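Local coordinates for protein SAM-dependent O-methyltransferase (Thermotoga maritima, PDB 1O54) that probably methylates N1 of adenosine 58 in tRNA, using S-adenosyl-L-methionine as the methyl donor, at residues D18-G23 and G75-P80; R25-F30 and L82-M87; M126-A131 and S155-W160; E148-A153 and V166-R171. All coordinates share one frame; numbering follows the deposited sequence. Where two conformers were deposited one is given.

Contact 1 (D18-G23 and G75-P80); sequences DTLKPG and GYILIP
Against the four-stranded antiparallel sheet near the N-terminus, the loop leading into strand 25-30 sets Leu20 on Ile77, in strand 74-78, and on Ile79 just beyond it. Its two methyls have separate partners: Leu20 CD1 meets CG2 of Ile77 at 3.8 Å, while Leu20 CD2 reaches CD1 of Ile79 at 3.7 Å. The leucine crosses Ile77 at a slant, whereas it and Ile79 lie alongside each other pointing opposite ways. Ile77 keeps CG1 beside its backbone N (chi1 -60°), and the other branch, CG2, does the touching. In Ile79 it is instead the far end of the longer branch that touches, folded over at chi2 (-55°); the same CD1 also lies 4.0 Å from the carbonyl O of Asp18. No hydrogen bond joins the two segments; they meet through methyl groups. Leu20 also packs on Val26, and Ile77 on Leu28, both of strand 25-30. Polar atoms beside it reach the subunit interface: Asp18 OD2 forms a salt bridge with Lys204 of the second subunit, and Ile79 O accepts a hydrogen bond from Arg208 of that subunit. This is apolar packing of a lead-in loop over one face of an antiparallel sheet.

Contact 2 (R25-F30 and L82-M87); sequences RVLLSF and LIDEIM
Arg25 NH1 and Glu85 OE1 form a salt bridge at 2.6 Å, the shortest approach between strand 25-30 and helix 82-87. The carboxylate lies over one face of the guanidinium, the two planes 71° apart. No N-H points at OE1, so attraction of charge rather than a directed hydrogen bond holds the pair; Glu85 OE2, 3.0 Å above the guanidinium plane, sits toward its rim and is 3.1 Å from Arg25 CD. Bends bring the groups together: Arg25 folds at chi3 (55°) and Glu85 at chi2 (-81°). Beside them, Leu27 crosses Asp84 at about a right angle, its CD2 3.4 Å from Asp84 OD2. Replacing Arg25 by alanine is likely to leave the buried Glu85 carboxylate without its charged mate in the strand and to open a gap between strand and helix. Further out, Glu85 OE1 also receives a weak hydrogen bond from Trp160 NE1, and Leu37 of strand 35-39 packs on both Arg25 and Glu85. Asp84 OD2 accepts the backbone N-H of Ser81, as in one half of a capping box, while its OD1 pairs with Arg233 of the second subunit. The outcome is a sheet-to-helix packing in which an ion pair with a buried carboxylate joins the N-terminal antiparallel sheet to the first turn of helix 82-87.

Contact 3 (M126-A131 and S155-W160); sequences MCAVLA and SNLTKW
Leu157 and Trp160 bring the end of helix 147-159 against Cys127 and Ala128 of helix 125-134, and apolar packing does all the joining. The two methyls of Leu157 part company: CD1 lies 4.0 Å from Cys127 SG, while CD2 settles on the backbone of the other helix, 3.7 Å from Ala128 CA. With SG opposite its backbone N (chi1 -164°), Cys127 places the sulfur near that CD1 methyl. The small side chain of Ala128 lets the helices come close, the CA atoms of Ala128 and Leu157 being 6.5 Å apart. Both helices pack on one face of the parallel strands of the class I, Rossmann-like methyltransferase fold, where Val166 of strand 166-169 receives Cys127, Ala131 and Leu157. The aromatic contact follows: Ala128 CB approaches the six-membered part of the Trp160 indole obliquely, 3.6 Å from CE3 and 3.8 Å from CZ3. One face of that indole carries the carbonyl O of Asn156, 3.1 Å above the plane and offset toward the rim. Polar bonds lie around the apolar core. Asn156 ND2 donates to Ser123 O, in the loop ahead of helix 125-134, and Arg165 NH1 donates to the carbonyl O of Ala131.

Contact 4 (E148-A153 and V166-R171); sequences EFAKLA and VTIKVR
Helix 147-159 passes over strand 166-169 and the turn that follows it, the backbones coming nearest at Ala150 and Val170, with CA atoms 6.7 Å apart. The two belong to a beta-alpha-beta unit of the Rossmann-like fold: strand 139-143 leads into the helix, and strand 166-169 returns parallel to 139-143. No hydrogen bond links helix to strand; methyl groups make the contact. Ala150 sets its single methyl into the notch between two branched residues, with CB 3.7 Å from Val170 CG2 and 3.9 Å from Ile168 CG2. In Val170, CG2 stands beside the backbone N and reaches the helix, CG1 being turned opposite that N (chi1 -178°). Val170 is also the centre of an inverse gamma turn, where the chain leaves the strand, and it lies at the exposed edge of the contact. Between Ile168 and Val170, Lys169 takes no part; its NZ forms salt bridges with Asp178 and Glu179. The contact lies near the predicted S-adenosyl-L-methionine site: the side chain of Ala150 is about 4 Å from that of Glu144, and that of Val170 about 8 Å from that of Asp172. Deeper in, Ile168 brings its longer branch up to the helix backbone, its CD1 methyl 4.0 Å from Ala150 O and 4.2 Å from Ala153 C.

Contacts 1 and 2 belong to the N-terminal part, their centres about 10 Å apart. They share the antiparallel sheet in which strands 25-30 and 74-78 are neighbours, their segments alternate along the chain, and both touch the second subunit. Contacts 3 and 4 follow in the methyltransferase fold, about 11 Å apart by centres, with helix 147-159 common to both and their segments likewise alternating along the chain. The pairs meet where Leu82 of contact 2 packs on Ala128 and Trp160, the centres of contacts 2 and 3 being about 15 Å apart. Helix 82-87 thus couples the interface-forming N-terminal sheet to the fold that probably binds the cofactor.

Contact 1 (D18-G23 and G75-P80)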
loop_
_atom_site.group_PDB
_atom_site.type_symbol
_atom_site.label_atom_id
_atom_site.label_comp_id
_atom_site.label_asym_id
_atom_site.label_seq_id
_atom_site.Cartn_x
_atom_site.Cartn_y
_atom_site.Cartn_z
ATOM N N ASP A 18 -23.013 26.438 -18.113
ATOM C CA ASP A 18 -21.999 26.840 -17.121
ATOM C C ASP A 18 -21.952 28.353 -16.868
ATOM O O ASP A 18 -21.085 28.817 -16.146
ATOM C CB ASP A 18 -20.612 26.453 -17.600
ATOM C CG ASP A 18 -20.318 24.966 -17.490
ATOM O OD1 ASP A 18 -21.168 24.198 -16.986
ATOM O OD2 ASP A 18 -19.222 24.533 -17.901
ATOM N N THR A 19 -22.854 29.112 -17.477
ATOM C CA THR A 19 -22.924 30.566 -17.274
ATOM C C THR A 19 -23.102 30.910 -15.791
ATOM O O THR A 19 -23.943 30.308 -15.124
ATOM C CB THR A 19 -24.092 31.114 -18.085
ATOM O OG1 THR A 19 -23.837 30.898 -19.479
ATOM C CG2 THR A 19 -24.211 32.641 -17.929
ATOM N N LEU A 20 -22.306 31.843 -15.270
ATOM C CA LEU A 20 -22.353 32.147 -13.838
ATOM C C LEU A 20 -23.466 33.138 -13.562
ATOM O O LEU A 20 -23.564 34.188 -14.209
ATOM C CB LEU A 20 -21.028 32.726 -13.351
ATOM C CG LEU A 20 -19.818 31.844 -13.668
ATOM C CD1 LEU A 20 -18.571 32.615 -13.393
ATOM C CD2 LEU A 20 -19.864 30.563 -12.875
ATOM N N LYS A 21 -24.332 32.787 -12.622
ATOM C CA LYS A 21 -25.396 33.692 -12.215
ATOM C C LYS A 21 -25.606 33.680 -10.704
ATOM O O LYS A 21 -25.083 32.802 -9.999
ATOM C CB LYS A 21 -26.683 33.372 -12.961
ATOM C CG LYS A 21 -27.219 32.024 -12.735
ATOM C CD LYS A 21 -27.689 31.401 -14.043
ATOM C CE LYS A 21 -28.033 29.922 -13.838
ATOM N NZ LYS A 21 -26.819 29.006 -13.794
ATOM N N PRO A 22 -26.308 34.688 -10.206
ATOM C CA PRO A 22 -26.649 34.746 -8.792
ATOM C C PRO A 22 -27.167 33.412 -8.278
ATOM O O PRO A 22 -28.040 32.787 -8.881
ATOM C CB PRO A 22 -27.695 35.853 -8.742
ATOM C CG PRO A 22 -27.239 36.798 -9.797
ATOM C CD PRO A 22 -26.766 35.906 -10.921
ATOM N N GLY A 23 -26.562 32.971 -7.176
ATOM C CA GLY A 23 -26.957 31.750 -6.509
ATOM C C GLY A 23 -26.192 30.538 -6.971
ATOM O O GLY A 23 -26.320 29.478 -6.374
ATOM N N GLY A 75 -6.151 34.114 -8.988
ATOM C CA GLY A 75 -6.922 32.883 -8.879
ATOM C C GLY A 75 -7.706 32.620 -10.140
ATOM O O GLY A 75 -7.746 33.450 -11.038
ATOM N N TYR A 76 -8.337 31.458 -10.195
ATOM C CA TYR A 76 -9.165 31.064 -11.327
ATOM C C TYR A 76 -10.567 30.679 -10.874
ATOM O O TYR A 76 -10.746 30.040 -9.842
ATOM C CB TYR A 76 -8.505 29.876 -12.018
ATOM C CG TYR A 76 -7.270 30.271 -12.756
ATOM C CD1 TYR A 76 -6.017 30.145 -12.168
ATOM C CD2 TYR A 76 -7.347 30.761 -14.053
ATOM C CE1 TYR A 76 -4.871 30.494 -12.872
ATOM C CE2 TYR A 76 -6.216 31.126 -14.754
ATOM C CZ TYR A 76 -4.978 30.991 -14.154
ATOM O OH TYR A 76 -3.854 31.344 -14.867
ATOM N N ILE A 77 -11.567 31.014 -11.696
ATOM C CA ILE A 77 -12.973 30.675 -11.419
ATOM C C ILE A 77 -13.263 29.337 -12.049
ATOM O O ILE A 77 -12.994 29.125 -13.253
ATOM C CB ILE A 77 -13.903 31.747 -12.066
ATOM C CG1 ILE A 77 -13.628 33.141 -11.494
ATOM C CG2 ILE A 77 -15.371 31.370 -11.882
ATOM C CD1 ILE A 77 -14.031 34.284 -12.456
ATOM N N LEU A 78 -13.802 28.421 -11.238
ATOM C CA LEU A 78 -14.107 27.063 -11.659
ATOM C C LEU A 78 -15.521 26.699 -11.220
ATOM O O LEU A 78 -16.072 27.309 -10.297
ATOM C CB LEU A 78 -13.101 26.048 -11.075
ATOM C CG LEU A 78 -11.615 26.318 -11.389
ATOM C CD1 LEU A 78 -10.733 25.355 -10.662
ATOM C CD2 LEU A 78 -11.303 26.268 -12.899
ATOM N N ILE A 79 -16.076 25.704 -11.898
ATOM C CA ILE A 79 -17.345 25.137 -11.528
ATOM C C ILE A 79 -16.957 23.944 -10.650
ATOM O O ILE A 79 -16.226 23.070 -11.083
ATOM C CB ILE A 79 -18.139 24.637 -12.746
ATOM C CG1 ILE A 79 -18.471 25.789 -13.716
ATOM C CG2 ILE A 79 -19.429 23.969 -12.275
ATOM C CD1 ILE A 79 -19.190 26.934 -13.111
ATOM N N PRO A 80 -17.422 23.897 -9.421
ATOM C CA PRO A 80 -17.088 22.763 -8.551
ATOM C C PRO A 80 -17.622 21.445 -9.081
ATOM O O PRO A 80 -18.727 21.378 -9.653
ATOM C CB PRO A 80 -17.781 23.091 -7.216
ATOM C CG PRO A 80 -18.511 24.317 -7.406
ATOM C CD PRO A 80 -18.335 24.835 -8.792
#

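Contact 2 (R25-F30 and L82-M87)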
loop_
_atom_site.group_PDB
_atom_site.type_symbol
_atom_site.label_atom_id
_atom_site.label_comp_id
_atom_site.label_asym_id
_atom_site.label_seq_id
_atom_site.Cartn_x
_atom_site.Cartn_y
_atom_site.Cartn_z
ATOM N N ARG A 25 -22.984 28.047 -7.405
ATOM C CA ARG A 25 -21.758 27.736 -6.663
ATOM C C ARG A 25 -20.532 27.857 -7.576
ATOM O O ARG A 25 -20.556 27.431 -8.719
ATOM C CB ARG A 25 -21.856 26.324 -6.088
ATOM C CG ARG A 25 -23.154 26.116 -5.313
ATOM C CD ARG A 25 -23.066 25.121 -4.184
ATOM N NE ARG A 25 -21.985 25.458 -3.250
ATOM C CZ ARG A 25 -21.756 24.795 -2.120
ATOM N NH1 ARG A 25 -22.540 23.774 -1.767
ATOM N NH2 ARG A 25 -20.743 25.146 -1.340
ATOM N N VAL A 26 -19.481 28.484 -7.082
ATOM C CA VAL A 26 -18.228 28.574 -7.812
ATOM C C VAL A 26 -17.112 28.121 -6.909
ATOM O O VAL A 26 -17.209 28.201 -5.669
ATOM C CB VAL A 26 -17.895 30.024 -8.262
ATOM C CG1 VAL A 26 -18.869 30.472 -9.294
ATOM C CG2 VAL A 26 -17.885 30.947 -7.097
ATOM N N LEU A 27 -16.036 27.715 -7.534
ATOM C CA LEU A 27 -14.840 27.346 -6.842
ATOM C C LEU A 27 -13.737 28.269 -7.315
ATOM O O LEU A 27 -13.436 28.307 -8.513
ATOM C CB LEU A 27 -14.483 25.908 -7.172
ATOM C CG LEU A 27 -13.178 25.398 -6.595
ATOM C CD1 LEU A 27 -13.208 25.430 -5.106
ATOM C CD2 LEU A 27 -12.964 24.005 -7.081
ATOM N N LEU A 28 -13.156 29.038 -6.397
ATOM C CA LEU A 28 -12.060 29.932 -6.732
ATOM C C LEU A 28 -10.731 29.289 -6.308
ATOM O O LEU A 28 -10.546 28.971 -5.124
ATOM C CB LEU A 28 -12.238 31.283 -6.044
ATOM C CG LEU A 28 -13.611 31.914 -6.275
ATOM C CD1 LEU A 28 -13.776 33.213 -5.508
ATOM C CD2 LEU A 28 -13.860 32.138 -7.775
ATOM N N SER A 29 -9.818 29.110 -7.259
ATOM C CA SER A 29 -8.610 28.322 -7.023
ATOM C C SER A 29 -7.360 29.184 -7.213
ATOM O O SER A 29 -7.190 29.798 -8.256
ATOM C CB SER A 29 -8.609 27.138 -7.981
ATOM O OG SER A 29 -7.484 26.316 -7.769
ATOM N N PHE A 30 -6.475 29.217 -6.208
ATOM C CA PHE A 30 -5.311 30.107 -6.207
ATOM C C PHE A 30 -3.953 29.391 -6.352
ATOM O O PHE A 30 -3.866 28.189 -6.152
ATOM C CB PHE A 30 -5.386 30.991 -4.954
ATOM C CG PHE A 30 -6.489 32.007 -5.041
ATOM C CD1 PHE A 30 -7.778 31.681 -4.647
ATOM C CD2 PHE A 30 -6.254 33.260 -5.586
ATOM C CE1 PHE A 30 -8.811 32.594 -4.791
ATOM C CE2 PHE A 30 -7.280 34.166 -5.736
ATOM C CZ PHE A 30 -8.563 33.821 -5.328
ATOM N N LEU A 82 -18.672 17.369 -8.155
ATOM C CA LEU A 82 -19.297 16.692 -7.046
ATOM C C LEU A 82 -18.254 16.353 -5.999
ATOM O O LEU A 82 -18.493 16.558 -4.838
ATOM C CB LEU A 82 -20.030 15.472 -7.562
ATOM C CG LEU A 82 -20.723 14.640 -6.491
ATOM C CD1 LEU A 82 -21.709 15.467 -5.714
ATOM C CD2 LEU A 82 -21.400 13.434 -7.100
ATOM N N ILE A 83 -17.083 15.882 -6.415
ATOM C CA ILE A 83 -15.993 15.636 -5.437
ATOM C C ILE A 83 -15.669 16.883 -4.647
ATOM O O ILE A 83 -15.594 16.870 -3.387
ATOM C CB ILE A 83 -14.725 15.118 -6.133
ATOM C CG1 ILE A 83 -14.910 13.673 -6.584
ATOM C CG2 ILE A 83 -13.519 15.192 -5.170
ATOM C CD1 ILE A 83 -13.743 13.081 -7.414
ATOM N N ASP A 84 -15.517 18.008 -5.352
ATOM C CA ASP A 84 -15.278 19.269 -4.652
ATOM C C ASP A 84 -16.333 19.555 -3.602
ATOM O O ASP A 84 -15.991 19.951 -2.471
ATOM C CB ASP A 84 -15.222 20.474 -5.591
ATOM C CG ASP A 84 -14.079 20.411 -6.579
ATOM O OD1 ASP A 84 -12.979 19.880 -6.249
ATOM O OD2 ASP A 84 -14.198 20.893 -7.729
ATOM N N GLU A 85 -17.602 19.367 -3.961
ATOM C CA GLU A 85 -18.709 19.582 -3.027
ATOM C C GLU A 85 -18.665 18.624 -1.842
ATOM O O GLU A 85 -18.853 19.056 -0.715
ATOM C CB GLU A 85 -20.061 19.456 -3.715
ATOM C CG GLU A 85 -20.339 20.571 -4.727
ATOM C CD GLU A 85 -20.825 21.867 -4.107
ATOM O OE1 GLU A 85 -20.995 21.947 -2.878
ATOM O OE2 GLU A 85 -21.041 22.846 -4.863
ATOM N N ILE A 86 -18.412 17.355 -2.106
ATOM C CA ILE A 86 -18.327 16.342 -1.046
ATOM C C ILE A 86 -17.177 16.657 -0.104
ATOM O O ILE A 86 -17.345 16.613 1.124
ATOM C CB ILE A 86 -18.205 14.978 -1.662
ATOM C CG1 ILE A 86 -19.549 14.546 -2.235
ATOM C CG2 ILE A 86 -17.700 13.912 -0.647
ATOM C CD1 ILE A 86 -19.445 13.438 -3.184
ATOM N N MET A 87 -16.024 17.018 -0.651
ATOM C CA MET A 87 -14.858 17.303 0.198
ATOM C C MET A 87 -14.945 18.632 0.947
ATOM O O MET A 87 -14.472 18.704 2.098
ATOM C CB MET A 87 -13.561 17.262 -0.606
ATOM C CG MET A 87 -13.273 15.955 -1.292
ATOM S SD MET A 87 -13.201 14.515 -0.180
ATOM C CE MET A 87 -11.571 14.813 0.579
#

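Contact 3 (M126-A131 and S155-W160)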
loop_
_atom_site.group_PDB
_atom_site.type_symbol
_atom_site.label_atom_id
_atom_site.label_comp_id
_atom_site.label_asym_id
_atom_site.label_seq_id
_atom_site.Cartn_x
_atom_site.Cartn_y
_atom_site.Cartn_z
ATOM N N MET A 126 -22.664 9.744 -0.678
ATOM C CA MET A 126 -22.777 8.487 -1.422
ATOM C C MET A 126 -24.084 8.465 -2.234
ATOM O O MET A 126 -24.133 7.966 -3.352
ATOM C CB MET A 126 -22.734 7.308 -0.488
ATOM C CG MET A 126 -23.048 5.998 -1.085
ATOM S SD MET A 126 -21.652 5.570 -2.212
ATOM C CE MET A 126 -22.182 4.215 -3.028
ATOM N N CYS A 127 -25.139 8.966 -1.601
ATOM C CA CYS A 127 -26.458 9.120 -2.251
ATOM C C CYS A 127 -26.345 9.824 -3.607
ATOM O O CYS A 127 -26.882 9.362 -4.633
ATOM C CB CYS A 127 -27.449 9.815 -1.342
ATOM S SG CYS A 127 -29.123 9.546 -1.973
ATOM N N ALA A 128 -25.573 10.901 -3.625
ATOM C CA ALA A 128 -25.343 11.636 -4.861
ATOM C C ALA A 128 -24.678 10.820 -5.942
ATOM O O ALA A 128 -25.037 10.934 -7.127
ATOM C CB ALA A 128 -24.511 12.890 -4.550
ATOM N N VAL A 129 -23.679 10.026 -5.566
ATOM C CA VAL A 129 -22.989 9.187 -6.524
ATOM C C VAL A 129 -23.971 8.175 -7.153
ATOM O O VAL A 129 -23.991 7.935 -8.386
ATOM C CB VAL A 129 -21.796 8.448 -5.856
ATOM C CG1 VAL A 129 -21.189 7.431 -6.777
ATOM C CG2 VAL A 129 -20.768 9.484 -5.423
ATOM N N LEU A 130 -24.784 7.558 -6.299
ATOM C CA LEU A 130 -25.780 6.599 -6.751
ATOM C C LEU A 130 -26.800 7.299 -7.658
ATOM O O LEU A 130 -27.212 6.724 -8.666
ATOM C CB LEU A 130 -26.477 5.967 -5.524
ATOM C CG LEU A 130 -25.546 5.114 -4.625
ATOM C CD1 LEU A 130 -26.279 4.708 -3.333
ATOM C CD2 LEU A 130 -24.996 3.887 -5.353
ATOM N N ALA A 131 -27.231 8.494 -7.259
ATOM C CA ALA A 131 -28.221 9.277 -8.051
ATOM C C ALA A 131 -27.684 9.564 -9.459
ATOM O O ALA A 131 -28.412 9.442 -10.435
ATOM C CB ALA A 131 -28.565 10.568 -7.363
ATOM N N SER A 155 -31.184 19.093 1.043
ATOM C CA SER A 155 -30.600 20.399 0.659
ATOM C C SER A 155 -29.407 20.212 -0.292
ATOM O O SER A 155 -29.363 20.805 -1.372
ATOM C CB SER A 155 -30.129 21.172 1.889
ATOM O OG SER A 155 -29.533 22.416 1.480
ATOM N N ASN A 156 -28.487 19.339 0.097
ATOM C CA ASN A 156 -27.310 19.027 -0.748
ATOM C C ASN A 156 -27.691 18.483 -2.110
ATOM O O ASN A 156 -27.235 18.990 -3.137
ATOM C CB ASN A 156 -26.384 18.050 -0.027
ATOM C CG ASN A 156 -25.602 18.682 1.108
ATOM O OD1 ASN A 156 -25.420 19.909 1.158
ATOM N ND2 ASN A 156 -25.143 17.851 2.043
ATOM N N LEU A 157 -28.518 17.421 -2.146
ATOM C CA LEU A 157 -28.953 16.844 -3.407
ATOM C C LEU A 157 -29.657 17.855 -4.302
ATOM O O LEU A 157 -29.532 17.788 -5.501
ATOM C CB LEU A 157 -29.823 15.593 -3.202
ATOM C CG LEU A 157 -29.034 14.427 -2.601
ATOM C CD1 LEU A 157 -30.006 13.437 -1.953
ATOM C CD2 LEU A 157 -28.168 13.678 -3.602
ATOM N N THR A 158 -30.409 18.779 -3.716
ATOM C CA THR A 158 -31.075 19.823 -4.508
ATOM C C THR A 158 -30.030 20.762 -5.173
ATOM O O THR A 158 -30.068 21.004 -6.396
ATOM C CB THR A 158 -32.056 20.595 -3.609
ATOM O OG1 THR A 158 -33.103 19.705 -3.163
ATOM C CG2 THR A 158 -32.757 21.682 -4.384
ATOM N N LYS A 159 -29.093 21.232 -4.362
ATOM C CA LYS A 159 -27.985 22.080 -4.814
ATOM C C LYS A 159 -27.177 21.371 -5.907
ATOM O O LYS A 159 -26.696 22.019 -6.824
ATOM C CB LYS A 159 -27.047 22.436 -3.651
ATOM C CG LYS A 159 -27.599 23.352 -2.574
ATOM C CD LYS A 159 -26.569 23.525 -1.436
ATOM C CE LYS A 159 -27.088 24.418 -0.289
ATOM N NZ LYS A 159 -26.169 24.421 0.902
ATOM N N TRP A 160 -27.054 20.037 -5.817
ATOM C CA TRP A 160 -26.195 19.277 -6.714
ATOM C C TRP A 160 -26.941 18.773 -7.945
ATOM O O TRP A 160 -26.362 18.039 -8.752
ATOM C CB TRP A 160 -25.503 18.101 -5.992
ATOM C CG TRP A 160 -24.670 18.489 -4.824
ATOM C CD1 TRP A 160 -24.122 19.731 -4.559
ATOM C CD2 TRP A 160 -24.305 17.656 -3.729
ATOM N NE1 TRP A 160 -23.451 19.709 -3.363
ATOM C CE2 TRP A 160 -23.547 18.442 -2.827
ATOM C CE3 TRP A 160 -24.559 16.310 -3.395
ATOM C CZ2 TRP A 160 -23.033 17.938 -1.634
ATOM C CZ3 TRP A 160 -24.045 15.810 -2.196
ATOM C CH2 TRP A 160 -23.287 16.616 -1.340
#

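Contact 4 (E148-A153 and V166-R171)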
loop_
_atom_site.group_PDB
_atom_site.type_symbol
_atom_site.label_atom_id
_atom_site.label_comp_id
_atom_site.label_asym_id
_atom_site.label_seq_id
_atom_site.Cartn_x
_atom_site.Cartn_y
_atom_site.Cartn_z
ATOM N N GLU A 148 -32.661 15.493 10.876
ATOM C CA GLU A 148 -31.647 16.510 10.553
ATOM C C GLU A 148 -30.791 16.120 9.343
ATOM O O GLU A 148 -30.471 16.966 8.513
ATOM C CB GLU A 148 -30.781 16.882 11.764
ATOM C CG GLU A 148 -29.813 15.840 12.290
ATOM C CD GLU A 148 -28.772 16.458 13.220
ATOM O OE1 GLU A 148 -27.567 16.478 12.873
ATOM O OE2 GLU A 148 -29.159 16.974 14.288
ATOM N N PHE A 149 -30.448 14.849 9.240
ATOM C CA PHE A 149 -29.691 14.380 8.061
ATOM C C PHE A 149 -30.591 14.229 6.832
ATOM O O PHE A 149 -30.148 14.480 5.722
ATOM C CB PHE A 149 -28.942 13.088 8.358
ATOM C CG PHE A 149 -27.793 13.279 9.295
ATOM C CD1 PHE A 149 -26.589 13.804 8.846
ATOM C CD2 PHE A 149 -27.936 13.003 10.642
ATOM C CE1 PHE A 149 -25.530 14.022 9.747
ATOM C CE2 PHE A 149 -26.879 13.229 11.541
ATOM C CZ PHE A 149 -25.693 13.723 11.085
ATOM N N ALA A 150 -31.858 13.837 7.007
ATOM C CA ALA A 150 -32.769 13.802 5.865
ATOM C C ALA A 150 -32.830 15.178 5.212
ATOM O O ALA A 150 -32.787 15.314 4.000
ATOM C CB ALA A 150 -34.138 13.324 6.263
ATOM N N LYS A 151 -32.878 16.218 6.038
ATOM C CA LYS A 151 -33.018 17.580 5.511
ATOM C C LYS A 151 -31.694 18.081 4.948
ATOM O O LYS A 151 -31.679 18.762 3.920
ATOM C CB LYS A 151 -33.637 18.512 6.578
ATOM C CG LYS A 151 -35.113 18.131 6.891
ATOM C CD LYS A 151 -35.877 19.170 7.664
ATOM C CE LYS A 151 -37.378 18.794 7.863
ATOM N NZ LYS A 151 -38.317 19.443 6.889
ATOM N N LEU A 152 -30.581 17.722 5.573
ATOM C CA LEU A 152 -29.258 18.071 4.990
ATOM C C LEU A 152 -29.041 17.450 3.609
ATOM O O LEU A 152 -28.661 18.108 2.634
ATOM C CB LEU A 152 -28.132 17.632 5.930
ATOM C CG LEU A 152 -26.681 17.866 5.466
ATOM C CD1 LEU A 152 -26.428 19.315 5.046
ATOM C CD2 LEU A 152 -25.709 17.432 6.548
ATOM N N ALA A 153 -29.317 16.163 3.517
ATOM C CA ALA A 153 -29.241 15.482 2.245
ATOM C C ALA A 153 -30.180 16.055 1.202
ATOM O O ALA A 153 -29.817 16.210 0.039
ATOM C CB ALA A 153 -29.495 14.019 2.464
ATOM N N VAL A 166 -33.993 11.050 -6.236
ATOM C CA VAL A 166 -33.875 10.486 -4.908
ATOM C C VAL A 166 -35.156 10.723 -4.136
ATOM O O VAL A 166 -35.637 11.852 -4.038
ATOM C CB VAL A 166 -32.694 11.094 -4.114
ATOM C CG1 VAL A 166 -32.533 10.438 -2.765
ATOM C CG2 VAL A 166 -31.398 10.957 -4.934
ATOM N N THR A 167 -35.724 9.637 -3.627
ATOM C CA THR A 167 -36.861 9.682 -2.717
ATOM C C THR A 167 -36.324 9.482 -1.307
ATOM O O THR A 167 -36.004 8.365 -0.897
ATOM C CB THR A 167 -37.881 8.591 -3.088
ATOM O OG1 THR A 167 -38.352 8.802 -4.427
ATOM C CG2 THR A 167 -39.122 8.635 -2.202
ATOM N N ILE A 168 -36.224 10.566 -0.559
ATOM C CA ILE A 168 -35.767 10.506 0.833
ATOM C C ILE A 168 -36.917 10.146 1.739
ATOM O O ILE A 168 -37.936 10.872 1.753
ATOM C CB ILE A 168 -35.150 11.857 1.277
ATOM C CG1 ILE A 168 -33.950 12.205 0.399
ATOM C CG2 ILE A 168 -34.701 11.784 2.725
ATOM C CD1 ILE A 168 -33.530 13.657 0.471
ATOM N N LYS A 169 -36.766 9.027 2.473
ATOM C CA LYS A 169 -37.808 8.469 3.305
ATOM C C LYS A 169 -37.374 8.509 4.757
ATOM O O LYS A 169 -36.361 7.885 5.127
ATOM C CB LYS A 169 -38.129 7.035 2.840
ATOM C CG LYS A 169 -38.585 7.014 1.384
ATOM C CD LYS A 169 -38.838 5.597 0.826
ATOM C CE LYS A 169 -39.943 4.890 1.524
ATOM N NZ LYS A 169 -40.590 3.872 0.617
ATOM N N VAL A 170 -38.097 9.276 5.589
ATOM C CA VAL A 170 -37.701 9.395 6.962
ATOM C C VAL A 170 -38.371 8.256 7.675
ATOM O O VAL A 170 -39.452 8.393 8.221
ATOM C CB VAL A 170 -38.067 10.747 7.591
ATOM C CG1 VAL A 170 -37.561 10.802 9.018
ATOM C CG2 VAL A 170 -37.490 11.882 6.758
ATOM N N ARG A 171 -37.711 7.109 7.608
ATOM C CA ARG A 171 -38.303 5.838 7.972
ATOM C C ARG A 171 -37.268 4.969 8.642
ATOM O O ARG A 171 -36.129 4.894 8.181
ATOM C CB ARG A 171 -38.800 5.129 6.719
ATOM C CG ARG A 171 -40.026 5.744 6.060
ATOM C CD ARG A 171 -41.332 5.359 6.719
ATOM N NE ARG A 171 -41.457 3.911 6.718
ATOM C CZ ARG A 171 -41.826 3.181 5.662
ATOM N NH1 ARG A 171 -42.243 3.769 4.560
ATOM N NH2 ARG A 171 -41.856 1.846 5.744
#